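Side-chain contacts in YfkN protein (Bacillus subtilis subsp. subtilis, PDB 3GVE), which belongs to the calcineurin-like phosphoesterase family and binds a manganese and a magnesium ion in neighbouring metal sites that share one ligand: residues F38-A41 with R42-Q45; T323-N326 with T327-T331; N197-I200 with P201-A205. All coordinates share one frame; numbering follows the deposited sequence.

Contact 1: residues F38-A41 with R42-Q45; sequences FGLA and RTAQ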
loop_
_atom_site.group_PDB
_atom_site.type_symbol
_atom_site.label_atom_id
_atom_site.label_comp_id
_atom_site.label_asym_id
_atom_site.label_seq_id
_atom_site.Cartn_x
_atom_site.Cartn_y
_atom_site.Cartn_z
ATOM N N PHE A 38 -9.369 8.897 2.470
ATOM C CA PHE A 38 -9.046 8.910 1.042
ATOM C C PHE A 38 -10.264 8.640 0.175
ATOM O O PHE A 38 -11.344 8.415 0.686
ATOM C CB PHE A 38 -7.928 7.894 0.737
ATOM C CG PHE A 38 -8.287 6.439 1.015
ATOM C CD1 PHE A 38 -9.040 5.721 0.121
ATOM C CD2 PHE A 38 -7.829 5.791 2.147
ATOM C CE1 PHE A 38 -9.354 4.401 0.340
ATOM C CE2 PHE A 38 -8.143 4.476 2.367
ATOM C CZ PHE A 38 -8.920 3.781 1.467
ATOM N N GLY A 39 -10.071 8.657 -1.140
ATOM C CA GLY A 39 -11.104 8.277 -2.086
ATOM C C GLY A 39 -11.608 9.408 -2.956
ATOM O O GLY A 39 -11.818 10.495 -2.471
ATOM N N LEU A 40 -11.778 9.129 -4.242
ATOM C CA LEU A 40 -12.237 10.121 -5.204
ATOM C C LEU A 40 -13.602 10.709 -4.832
ATOM O O LEU A 40 -13.863 11.842 -5.124
ATOM C CB LEU A 40 -12.246 9.522 -6.612
ATOM C CG LEU A 40 -12.523 10.482 -7.781
ATOM C CD1 LEU A 40 -11.620 11.715 -7.748
ATOM C CD2 LEU A 40 -12.395 9.720 -9.092
ATOM N N ALA A 41 -14.440 9.931 -4.158
ATOM C CA ALA A 41 -15.714 10.454 -3.682
ATOM C C ALA A 41 -15.528 11.678 -2.773
ATOM O O ALA A 41 -16.368 12.551 -2.765
ATOM C CB ALA A 41 -16.513 9.368 -2.973
ATOM N N ARG A 42 -14.426 11.737 -2.030
ATOM C CA ARG A 42 -14.094 12.912 -1.226
ATOM C C ARG A 42 -13.346 13.972 -2.029
ATOM O O ARG A 42 -13.657 15.123 -1.938
ATOM C CB ARG A 42 -13.320 12.511 0.040
ATOM C CG ARG A 42 -14.248 11.862 1.061
ATOM C CD ARG A 42 -13.534 11.312 2.282
ATOM N NE ARG A 42 -14.521 10.858 3.271
ATOM C CZ ARG A 42 -14.994 11.606 4.256
ATOM N NH1 ARG A 42 -14.564 12.843 4.455
ATOM N NH2 ARG A 42 -15.890 11.089 5.075
ATOM N N THR A 43 -12.383 13.562 -2.843
ATOM C CA THR A 43 -11.628 14.536 -3.638
ATOM C C THR A 43 -12.542 15.350 -4.551
ATOM O O THR A 43 -12.300 16.519 -4.780
ATOM C CB THR A 43 -10.548 13.847 -4.508
ATOM O OG1 THR A 43 -10.108 12.650 -3.871
ATOM C CG2 THR A 43 -9.356 14.783 -4.768
ATOM N N ALA A 44 -13.586 14.704 -5.053
ATOM C CA ALA A 44 -14.530 15.339 -5.953
ATOM C C ALA A 44 -15.255 16.519 -5.298
ATOM O O ALA A 44 -15.734 17.379 -5.986
ATOM C CB ALA A 44 -15.522 14.304 -6.496
ATOM N N GLN A 45 -15.294 16.550 -3.967
ATOM C CA GLN A 45 -15.881 17.684 -3.266
ATOM C C GLN A 45 -14.972 18.894 -3.399
ATOM O O GLN A 45 -15.459 19.986 -3.567
ATOM C CB GLN A 45 -16.161 17.349 -1.792
ATOM C CG GLN A 45 -17.104 16.160 -1.582
ATOM C CD GLN A 45 -18.534 16.437 -1.971
ATOM O OE1 GLN A 45 -18.827 16.788 -3.085
ATOM N NE2 GLN A 45 -19.441 16.234 -1.025
#
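Thr-43 turns its hydroxyl back to the carbonyl of Gly-39, the residue at the N-cap position of helix 40-53, with OG1 3.1 Å from Gly-39 O. Its first torsion, -29°, is twisted well away from a staggered value, swinging OG1 toward the backbone N. There OG1 hydrogen-bonds Gly-284 O, and Gly-39 O is a second acceptor within reach of the same proton, the choice being unsettled. The Gly-39 carbonyl is heavily used. Arg-42 N reaches its oxygen at 2.9 Å from well above the carbonyl plane, whereas Thr-43 N approaches Gly-39 O within that plane at 3.1 Å. Glycine suits this spot because, with phi at 114°, a beta carbon would be pressed against the carbonyl oxygen of Phe-38.

This is the opening turn of the helix in a beta-alpha-beta crossover, which carries the chain from strand 9-17 to its parallel neighbour, strand 57-61, in the sandwich-like core of the calcineurin-like fold. Leu-40, its CG trans to the backbone N (chi1 -172°), turns CD1 back so that it lies 4.0 Å from Thr-43 CB, the two side chains meeting at about a right angle; it also touches Val-95 and Met-96 of helix 91-98. The small methyl of Ala-44 fits close to the preceding turn, with CB 3.3 Å from Leu-40 O, while Ala-44 N bonds that same Leu-40 O at 2.9 Å. Arg-42 runs out fully extended from CG to NE, passing its CD 4.0 Å from Phe-38 O, a buried carbonyl oxygen for which the model offers no partner. That straight chain delivers NE to a salt bridge with Asp-26. Gln-45 instead bends at its second torsion after CG skirts Ala-41 O, and its OE1 accepts from Asn-321 ND2.

Contact 2: residues T323-N326 with T327-T331; sequences TVTN and TIQQT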
loop_
_atom_site.group_PDB
_atom_site.type_symbol
_atom_site.label_atom_id
_atom_site.label_comp_id
_atom_site.label_asym_id
_atom_site.label_seq_id
_atom_site.Cartn_x
_atom_site.Cartn_y
_atom_site.Cartn_z
ATOM N N THR A 323 -22.088 12.467 -7.274
ATOM C CA THR A 323 -21.927 12.049 -8.643
ATOM C C THR A 323 -21.030 10.788 -8.647
ATOM O O THR A 323 -21.256 9.856 -9.408
ATOM C CB THR A 323 -21.309 13.154 -9.509
ATOM O OG1 THR A 323 -22.214 14.264 -9.562
ATOM C CG2 THR A 323 -20.972 12.719 -10.974
ATOM N N VAL A 324 -20.006 10.798 -7.800
ATOM C CA VAL A 324 -19.134 9.636 -7.683
ATOM C C VAL A 324 -19.899 8.442 -7.143
ATOM O O VAL A 324 -19.873 7.391 -7.730
ATOM C CB VAL A 324 -17.892 9.916 -6.809
ATOM C CG1 VAL A 324 -17.082 8.636 -6.633
ATOM C CG2 VAL A 324 -17.035 11.008 -7.477
ATOM N N THR A 325 -20.587 8.630 -6.021
ATOM C CA THR A 325 -21.303 7.537 -5.392
ATOM C C THR A 325 -22.341 6.933 -6.320
ATOM O O THR A 325 -22.398 5.733 -6.462
ATOM C CB THR A 325 -21.963 7.969 -4.063
ATOM O OG1 THR A 325 -20.957 8.470 -3.192
ATOM C CG2 THR A 325 -22.640 6.799 -3.390
ATOM N N ASN A 326 -23.150 7.778 -6.947
ATOM C CA ASN A 326 -24.201 7.287 -7.824
ATOM C C ASN A 326 -23.635 6.507 -9.012
ATOM O O ASN A 326 -24.166 5.501 -9.424
ATOM C CB ASN A 326 -25.076 8.443 -8.333
ATOM C CG ASN A 326 -26.019 8.990 -7.271
ATOM O OD1 ASN A 326 -26.174 8.408 -6.215
ATOM N ND2 ASN A 326 -26.630 10.119 -7.554
ATOM N N THR A 327 -22.534 6.996 -9.556
ATOM C CA THR A 327 -21.952 6.392 -10.733
ATOM C C THR A 327 -21.324 5.031 -10.432
ATOM O O THR A 327 -21.508 4.095 -11.163
ATOM C CB THR A 327 -20.924 7.347 -11.369
ATOM O OG1 THR A 327 -21.573 8.584 -11.664
ATOM C CG2 THR A 327 -20.388 6.778 -12.664
ATOM N N ILE A 328 -20.604 4.942 -9.327
ATOM C CA ILE A 328 -19.850 3.734 -9.000
ATOM C C ILE A 328 -20.583 2.724 -8.107
ATOM O O ILE A 328 -20.124 1.640 -7.941
ATOM C CB ILE A 328 -18.495 4.110 -8.325
ATOM C CG1 ILE A 328 -17.474 2.979 -8.483
ATOM C CG2 ILE A 328 -18.714 4.481 -6.852
ATOM C CD1 ILE A 328 -17.041 2.733 -9.930
ATOM N N GLN A 329 -21.716 3.106 -7.536
ATOM C CA GLN A 329 -22.388 2.291 -6.519
ATOM C C GLN A 329 -22.548 0.812 -6.871
ATOM O O GLN A 329 -22.196 -0.043 -6.085
ATOM C CB GLN A 329 -23.761 2.874 -6.182
ATOM C CG GLN A 329 -24.501 2.066 -5.158
ATOM C CD GLN A 329 -25.548 2.887 -4.485
ATOM O OE1 GLN A 329 -25.251 3.797 -3.757
ATOM N NE2 GLN A 329 -26.796 2.571 -4.756
ATOM N N GLN A 330 -23.085 0.527 -8.049
ATOM C CA GLN A 330 -23.336 -0.872 -8.428
ATOM C C GLN A 330 -22.025 -1.654 -8.490
ATOM O O GLN A 330 -21.934 -2.752 -8.015
ATOM C CB GLN A 330 -24.091 -0.992 -9.754
ATOM C CG GLN A 330 -24.611 -2.416 -10.011
ATOM C CD GLN A 330 -25.402 -2.959 -8.819
ATOM O OE1 GLN A 330 -26.415 -2.391 -8.440
ATOM N NE2 GLN A 330 -24.909 -4.032 -8.201
ATOM N N THR A 331 -21.013 -1.047 -9.090
ATOM C CA THR A 331 -19.699 -1.683 -9.174
ATOM C C THR A 331 -19.098 -1.905 -7.786
ATOM O O THR A 331 -18.524 -2.927 -7.505
ATOM C CB THR A 331 -18.726 -0.824 -10.003
ATOM O OG1 THR A 331 -19.252 -0.647 -11.317
ATOM C CG2 THR A 331 -17.354 -1.496 -10.094
HETATM O O HOH W 1 -24.210 2.607 -9.882
#
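Thr-327 gives two hydrogen bonds to one acceptor, the carbonyl oxygen of Thr-323 a turn earlier. Its backbone N reaches Thr-323 O at 3.1 Å from above the carbonyl plane, and its hydroxyl OG1 donates to Thr-323 O at a short 2.6 Å, tilted only 19° from that plane. The hydroxyl gets there because OG1 stands beside the backbone N and points back along the helix (chi1 -57°). Threonine thus carries its own donor to the preceding turn; Thr-325 does likewise, its OG1 bonding Asn-321 O.

Ile-328 N bonds Val-324 O at 3.0 Å, and the CG2 methyl of Ile-328, one arm of its beta branch, also lies against that oxygen. Gln-329 N makes a weak, bent bond to Thr-325 O at 2.9 Å. Beyond it the regular ladder breaks: Gln-330 N has no bond to the turn before and gives its proton to a water at 3.0 Å, and this water in turn donates to Asn-326 O at 2.9 Å. The water therefore replaces a direct backbone bond at the kink of helix 322-340, which is consistent with the exposed side opening there while Gln-330 N and Asn-326 O both keep a partner; Val-324 and Ile-328 are buried and apolar.

Contact 3: residues N197-I200 with P201-A205; sequences NETI and PKMKA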
loop_
_atom_site.group_PDB
_atom_site.type_symbol
_atom_site.label_atom_id
_atom_site.label_comp_id
_atom_site.label_asym_id
_atom_site.label_seq_id
_atom_site.Cartn_x
_atom_site.Cartn_y
_atom_site.Cartn_z
ATOM N N ASN A 197 11.077 16.707 -25.767
ATOM C CA ASN A 197 11.776 17.527 -26.738
ATOM C C ASN A 197 11.400 17.185 -28.187
ATOM O O ASN A 197 11.421 18.035 -29.025
ATOM C CB ASN A 197 13.280 17.467 -26.486
ATOM C CG ASN A 197 13.703 18.359 -25.343
ATOM O OD1 ASN A 197 13.042 19.316 -25.025
ATOM N ND2 ASN A 197 14.821 18.038 -24.742
ATOM N N GLU A 198 11.024 15.944 -28.436
ATOM C CA GLU A 198 10.596 15.508 -29.759
ATOM C C GLU A 198 9.184 15.994 -30.055
ATOM O O GLU A 198 8.858 16.368 -31.167
ATOM C CB GLU A 198 10.664 13.987 -29.787
ATOM C CG GLU A 198 10.196 13.264 -31.047
ATOM C CD GLU A 198 10.277 11.752 -30.858
ATOM O OE1 GLU A 198 11.379 11.221 -30.753
ATOM O OE2 GLU A 198 9.243 11.103 -30.769
ATOM N N THR A 199 8.344 15.993 -29.028
ATOM C CA THR A 199 6.913 16.210 -29.213
ATOM C C THR A 199 6.444 17.672 -29.118
ATOM O O THR A 199 5.596 18.091 -29.865
ATOM C CB THR A 199 6.088 15.290 -28.271
ATOM O OG1 THR A 199 6.498 13.934 -28.453
ATOM C CG2 THR A 199 4.600 15.395 -28.576
ATOM N N ILE A 200 6.991 18.423 -28.179
ATOM C CA ILE A 200 6.610 19.807 -27.970
ATOM C C ILE A 200 6.632 20.666 -29.260
ATOM O O ILE A 200 5.751 21.422 -29.475
ATOM C CB ILE A 200 7.453 20.457 -26.865
ATOM C CG1 ILE A 200 7.018 19.928 -25.477
ATOM C CG2 ILE A 200 7.333 22.005 -26.898
ATOM C CD1 ILE A 200 8.062 20.116 -24.421
ATOM N N PRO A 201 7.668 20.547 -30.089
ATOM C CA PRO A 201 7.718 21.359 -31.322
ATOM C C PRO A 201 6.514 21.118 -32.237
ATOM O O PRO A 201 6.022 22.014 -32.881
ATOM C CB PRO A 201 9.015 20.885 -31.982
ATOM C CG PRO A 201 9.875 20.525 -30.849
ATOM C CD PRO A 201 8.947 19.860 -29.848
ATOM N N LYS A 202 6.054 19.890 -32.270
ATOM C CA LYS A 202 4.916 19.563 -33.081
ATOM C C LYS A 202 3.683 20.212 -32.507
ATOM O O LYS A 202 2.854 20.680 -33.230
ATOM C CB LYS A 202 4.740 18.066 -33.110
ATOM C CG LYS A 202 5.952 17.385 -33.576
ATOM C CD LYS A 202 5.537 16.094 -34.130
ATOM C CE LYS A 202 5.895 14.983 -33.245
ATOM N NZ LYS A 202 6.934 14.236 -33.959
HETATM N N MSE A 203 3.567 20.208 -31.183
HETATM C CA MSE A 203 2.426 20.819 -30.532
HETATM C C MSE A 203 2.425 22.315 -30.791
HETATM O O MSE A 203 1.380 22.879 -31.062
HETATM C CB MSE A 203 2.434 20.542 -29.019
HETATM C CG MSE A 203 2.377 19.071 -28.654
HETATM SE SE MSE A 203 2.537 18.780 -26.728
HETATM C CE MSE A 203 0.757 19.419 -26.195
ATOM N N LYS A 204 3.596 22.951 -30.691
ATOM C CA LYS A 204 3.643 24.366 -30.980
ATOM C C LYS A 204 3.259 24.628 -32.453
ATOM O O LYS A 204 2.512 25.546 -32.737
ATOM C CB LYS A 204 5.020 24.909 -30.620
ATOM C CG LYS A 204 5.302 24.910 -29.114
ATOM C CD LYS A 204 4.117 25.397 -28.314
ATOM C CE LYS A 204 4.206 26.872 -27.989
ATOM N NZ LYS A 204 3.161 27.325 -27.023
ATOM N N ALA A 205 3.747 23.789 -33.356
ATOM C CA ALA A 205 3.365 23.896 -34.808
ATOM C C ALA A 205 1.888 23.827 -34.984
ATOM O O ALA A 205 1.338 24.590 -35.852
ATOM C CB ALA A 205 4.098 22.793 -35.589
#
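Lys-204 N donates to Ile-200 O at 2.9 Å, a nearly straight bond with an N-H...O angle of 165°. One residue back, Met-203 N (selenomethionine here) meets Thr-199 O in the carbonyl plane at 3.2 Å. The ladder lapses at Pro-201 and Lys-202: the proline has no N-H, and Lys-202 N makes only a weak, bent bond to Thr-199 O, three residues back; Pro-201 CD faces Asn-197 O at 3.2 Å.

Glu-198 and Lys-202 lie one turn apart with opposite charges, yet Glu-198 OE2 and Lys-202 NZ stay 5.0 Å from each other. Glu-198 is engaged by Lys-135 and Gln-190, and the lysine chain curls at its last two torsions over Glu-198 O.

Packing closes around these bonds. Because CD is bonded to the peptide nitrogen, the ring is held close to the side chain before it, Ile-200 CB lying a tight 3.4 Å from Pro-201 CD. Further on, Ile-200 CG2 lies 4.2 Å from Lys-204 CG; the NZ of that lysine hydrogen-bonds Ala-208 O. Met-203 places CG beside its backbone N (chi1 -60°), 4.3 Å from Thr-199 CG2, and both residues pack on Ile-168 and Tyr-146 of the sheet. Methionine's long, flexible apolar chain (here carrying selenium) suits that buried face; lysine suits the exposed side, where the proline ring also lies although it costs a bond: a proline-kinked, amphipathic helix in the beta-alpha-beta crossover between parallel strands 160-170 and 210-215.

Contacts 1 and 2 form one packed unit, their centres about 12 Å apart. Val-324 is the joint: its CG1 lies 3.7 Å from Ala-41 CA and its CG2 3.8 Å from Ala-44 CB, small alanines allowing the two helices to come close. Asn-321 serves both, its ND2 donating to Gln-45 OE1 and its OD1 accepting from Val-324 N. Contact 3 stands apart across the chain's centre, its own centre about 35 Å from that of contact 1 and about 39 Å from that of contact 2. The metal ligands, including Asp-64, which both ions share, lie in none of the three; the side chain of Phe-38 in contact 1 is about 13 Å from the manganese ion.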